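Local coordinates for protein fructokinase (Xylella fastidiosa Temecula1, PDB 3LJS) that probably phosphorylates fructose at the expense of ATP, as a bacterial fructokinase of the PfkB carbohydrate kinase family in the ribokinase clan, at residues B[164-169]-B[193-198]. Sequence-based numbering, arbitrary orientation.
Sequences SFDLNF and VVKLSS. With PO4 (phosphate ion), chain C.
D166 and K195 lie side by side near the C-terminal ends of two neighbouring parallel strands, 162-166 and 193-197, in the central sheet of the ribokinase fold. Both side chains leave the backbone with CG anti to N (chi1 -178° and 176°), and the lysine methylenes run along the carboxylate. The salt bridge at their ends is loose: NZ of K195 stands 3.4 Å from OD1 of D166, a weak hydrogen bond. A water lies between the two, accepting from NZ of K195 at 3.1 Å; its contact with OD1 of D166 is doubtfully short. The stronger bond of the ammonium goes to the carbonyl O of A260, and K195 belongs to the ATP site, empty in this chain, with T230 and G261 close by.

Along the strands, the backbone ladder sets the register: F165 N donates to V193 O (2.8 Å), K195 N to F165 O (3.0 Å), and L167 N to K195 O (3.1 Å). Helix 181-189 makes the beta-alpha-beta crossover and covers the face carrying F165 and V194, both of which touch L188. S164, D166 and K195 face helix 262-275 instead. Where the first strand ends, CD2 of L167 presses on CD2 of L196, closer than usual for methyls. N168, which follows L167, reaches a phosphate ion, probably from the crystallisation liquor: ND2 of N168 donates to phosphate O2 at 2.7 Å.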
ATOM      1  N   SER B 164      -7.049  24.995 -16.225  1.00 17.48           N
ATOM      2  CA  SER B 164      -6.497  23.980 -17.108  1.00 18.40           C
ATOM      3  C   SER B 164      -6.938  22.609 -16.610  1.00 18.55           C
ATOM      4  O   SER B 164      -6.858  22.323 -15.418  1.00 17.84           O
ATOM      5  CB  SER B 164      -4.969  24.068 -17.097  1.00 18.23           C
ATOM      6  OG  SER B 164      -4.386  22.983 -17.790  1.00 21.17           O
ATOM      7  N   PHE B 165      -7.387  21.761 -17.528  1.00 19.14           N
ATOM      8  CA  PHE B 165      -7.850  20.428 -17.170  1.00 19.63           C
ATOM      9  C   PHE B 165      -7.266  19.372 -18.112  1.00 20.31           C
ATOM     10  O   PHE B 165      -7.559  19.358 -19.306  1.00 20.87           O
ATOM     11  CB  PHE B 165      -9.390  20.410 -17.202  1.00 19.57           C
ATOM     12  CG  PHE B 165     -10.010  19.088 -16.808  1.00 21.01           C
ATOM     13  CD1 PHE B 165      -9.522  18.361 -15.729  1.00 21.66           C
ATOM     14  CD2 PHE B 165     -11.123  18.599 -17.493  1.00 21.87           C
ATOM     15  CE1 PHE B 165     -10.133  17.163 -15.334  1.00 25.69           C
ATOM     16  CE2 PHE B 165     -11.741  17.404 -17.106  1.00 22.77           C
ATOM     17  CZ  PHE B 165     -11.246  16.686 -16.027  1.00 24.56           C
ATOM     18  N   ASP B 166      -6.410  18.511 -17.572  1.00 19.73           N
ATOM     19  CA  ASP B 166      -5.809  17.427 -18.350  1.00 21.73           C
ATOM     20  C   ASP B 166      -6.577  16.194 -17.874  1.00 21.03           C
ATOM     21  O   ASP B 166      -6.390  15.742 -16.744  1.00 19.29           O
ATOM     22  CB  ASP B 166      -4.316  17.295 -18.022  1.00 23.68           C
ATOM     23  CG  ASP B 166      -3.622  16.210 -18.838  1.00 28.54           C
ATOM     24  OD1 ASP B 166      -2.404  16.009 -18.640  1.00 31.00           O
ATOM     25  OD2 ASP B 166      -4.283  15.556 -19.676  1.00 27.30           O
ATOM     26  N   LEU B 167      -7.450  15.668 -18.727  1.00 21.44           N
ATOM     27  CA  LEU B 167      -8.282  14.524 -18.358  1.00 23.62           C
ATOM     28  C   LEU B 167      -7.496  13.473 -17.593  1.00 23.99           C
ATOM     29  O   LEU B 167      -7.810  13.172 -16.435  1.00 24.17           O
ATOM     30  CB  LEU B 167      -8.933  13.909 -19.602  1.00 25.45           C
ATOM     31  CG  LEU B 167     -10.329  13.324 -19.357  1.00 27.85           C
ATOM     32  CD1 LEU B 167     -11.256  14.425 -18.875  1.00 31.29           C
ATOM     33  CD2 LEU B 167     -10.878  12.701 -20.629  1.00 27.06           C
ATOM     34  N   ASN B 168      -6.475  12.910 -18.231  1.00 24.31           N
ATOM     35  CA  ASN B 168      -5.647  11.911 -17.572  1.00 26.35           C
ATOM     36  C   ASN B 168      -6.548  10.816 -16.987  1.00 26.01           C
ATOM     37  O   ASN B 168      -6.377  10.389 -15.843  1.00 24.75           O
ATOM     38  CB  ASN B 168      -4.850  12.593 -16.461  1.00 29.65           C
ATOM     39  CG  ASN B 168      -3.563  11.881 -16.151  1.00 33.91           C
ATOM     40  OD1 ASN B 168      -3.466  11.141 -15.166  1.00 39.43           O
ATOM     41  ND2 ASN B 168      -2.559  12.089 -16.995  1.00 32.53           N
ATOM     42  N   PHE B 169      -7.504  10.367 -17.793  1.00 24.94           N
ATOM     43  CA  PHE B 169      -8.466   9.352 -17.379  1.00 26.03           C
ATOM     44  C   PHE B 169      -7.859   7.970 -17.126  1.00 26.01           C
ATOM     45  O   PHE B 169      -7.259   7.366 -18.012  1.00 25.35           O
ATOM     46  CB  PHE B 169      -9.577   9.260 -18.431  1.00 26.56           C
ATOM     47  CG  PHE B 169     -10.747   8.413 -18.021  1.00 26.07           C
ATOM     48  CD1 PHE B 169     -11.216   8.427 -16.712  1.00 26.10           C
ATOM     49  CD2 PHE B 169     -11.407   7.622 -18.961  1.00 27.47           C
ATOM     50  CE1 PHE B 169     -12.327   7.662 -16.342  1.00 28.73           C
ATOM     51  CE2 PHE B 169     -12.518   6.855 -18.604  1.00 28.21           C
ATOM     52  CZ  PHE B 169     -12.980   6.874 -17.294  1.00 27.87           C
ATOM     53  N   VAL B 193      -8.740  25.606 -20.709  1.00 16.77           N
ATOM     54  CA  VAL B 193      -7.789  24.824 -21.498  1.00 17.79           C
ATOM     55  C   VAL B 193      -7.979  23.346 -21.187  1.00 18.64           C
ATOM     56  O   VAL B 193      -7.973  22.945 -20.024  1.00 16.95           O
ATOM     57  CB  VAL B 193      -6.335  25.227 -21.167  1.00 18.27           C
ATOM     58  CG1 VAL B 193      -5.358  24.418 -22.008  1.00 16.54           C
ATOM     59  CG2 VAL B 193      -6.146  26.724 -21.416  1.00 19.61           C
ATOM     60  N   VAL B 194      -8.139  22.542 -22.234  1.00 17.85           N
ATOM     61  CA  VAL B 194      -8.364  21.112 -22.073  1.00 19.01           C
ATOM     62  C   VAL B 194      -7.372  20.262 -22.851  1.00 20.07           C
ATOM     63  O   VAL B 194      -7.013  20.581 -23.987  1.00 19.69           O
ATOM     64  CB  VAL B 194      -9.793  20.740 -22.535  1.00 22.36           C
ATOM     65  CG1 VAL B 194      -9.964  19.221 -22.563  1.00 21.03           C
ATOM     66  CG2 VAL B 194     -10.819  21.395 -21.612  1.00 20.37           C
ATOM     67  N   LYS B 195      -6.929  19.177 -22.228  1.00 20.53           N
ATOM     68  CA  LYS B 195      -5.995  18.257 -22.860  1.00 22.42           C
ATOM     69  C   LYS B 195      -6.558  16.843 -22.792  1.00 22.65           C
ATOM     70  O   LYS B 195      -6.872  16.341 -21.712  1.00 20.31           O
ATOM     71  CB  LYS B 195      -4.633  18.306 -22.170  1.00 21.20           C
ATOM     72  CG  LYS B 195      -3.632  17.294 -22.720  1.00 21.86           C
ATOM     73  CD  LYS B 195      -2.247  17.528 -22.139  1.00 25.16           C
ATOM     74  CE  LYS B 195      -1.270  16.431 -22.541  1.00 25.70           C
ATOM     75  NZ  LYS B 195      -1.563  15.143 -21.865  1.00 25.06           N
ATOM     76  N   LEU B 196      -6.679  16.215 -23.956  1.00 22.66           N
ATOM     77  CA  LEU B 196      -7.210  14.860 -24.072  1.00 25.77           C
ATOM     78  C   LEU B 196      -6.282  13.998 -24.918  1.00 26.18           C
ATOM     79  O   LEU B 196      -5.482  14.514 -25.700  1.00 26.13           O
ATOM     80  CB  LEU B 196      -8.572  14.881 -24.770  1.00 25.67           C
ATOM     81  CG  LEU B 196      -9.744  15.702 -24.240  1.00 24.76           C
ATOM     82  CD1 LEU B 196     -10.875  15.665 -25.259  1.00 26.62           C
ATOM     83  CD2 LEU B 196     -10.209  15.144 -22.905  1.00 24.60           C
ATOM     84  N   SER B 197      -6.393  12.684 -24.754  1.00 25.60           N
ATOM     85  CA  SER B 197      -5.617  11.750 -25.559  1.00 26.28           C
ATOM     86  C   SER B 197      -6.608  11.324 -26.641  1.00 27.49           C
ATOM     87  O   SER B 197      -7.807  11.564 -26.500  1.00 27.47           O
ATOM     88  CB  SER B 197      -5.197  10.536 -24.727  1.00 27.67           C
ATOM     89  OG  SER B 197      -6.337   9.820 -24.285  1.00 26.51           O
ATOM     90  N   SER B 198      -6.120  10.710 -27.717  1.00 29.35           N
ATOM     91  CA  SER B 198      -7.004  10.261 -28.796  1.00 32.12           C
ATOM     92  C   SER B 198      -8.042   9.302 -28.250  1.00 30.98           C
ATOM     93  O   SER B 198      -9.216   9.350 -28.624  1.00 32.31           O
ATOM     94  CB  SER B 198      -6.210   9.537 -29.889  1.00 32.99           C
ATOM     95  OG  SER B 198      -5.247  10.389 -30.475  1.00 41.28           O
TER
HETATM   96  P   PO4 C 501       0.613  10.417 -15.486  1.00 70.90           P
HETATM   97  O1  PO4 C 501       1.736   9.828 -16.260  1.00 71.27           O
HETATM   98  O2  PO4 C 501       0.029  11.553 -16.245  1.00 70.53           O
HETATM   99  O3  PO4 C 501      -0.431   9.381 -15.263  1.00 71.61           O
HETATM  100  O4  PO4 C 501       1.117  10.904 -14.175  1.00 70.65           O
HETATM  101  O   HOH W   1      -0.560  14.312 -19.016  1.00 36.17           O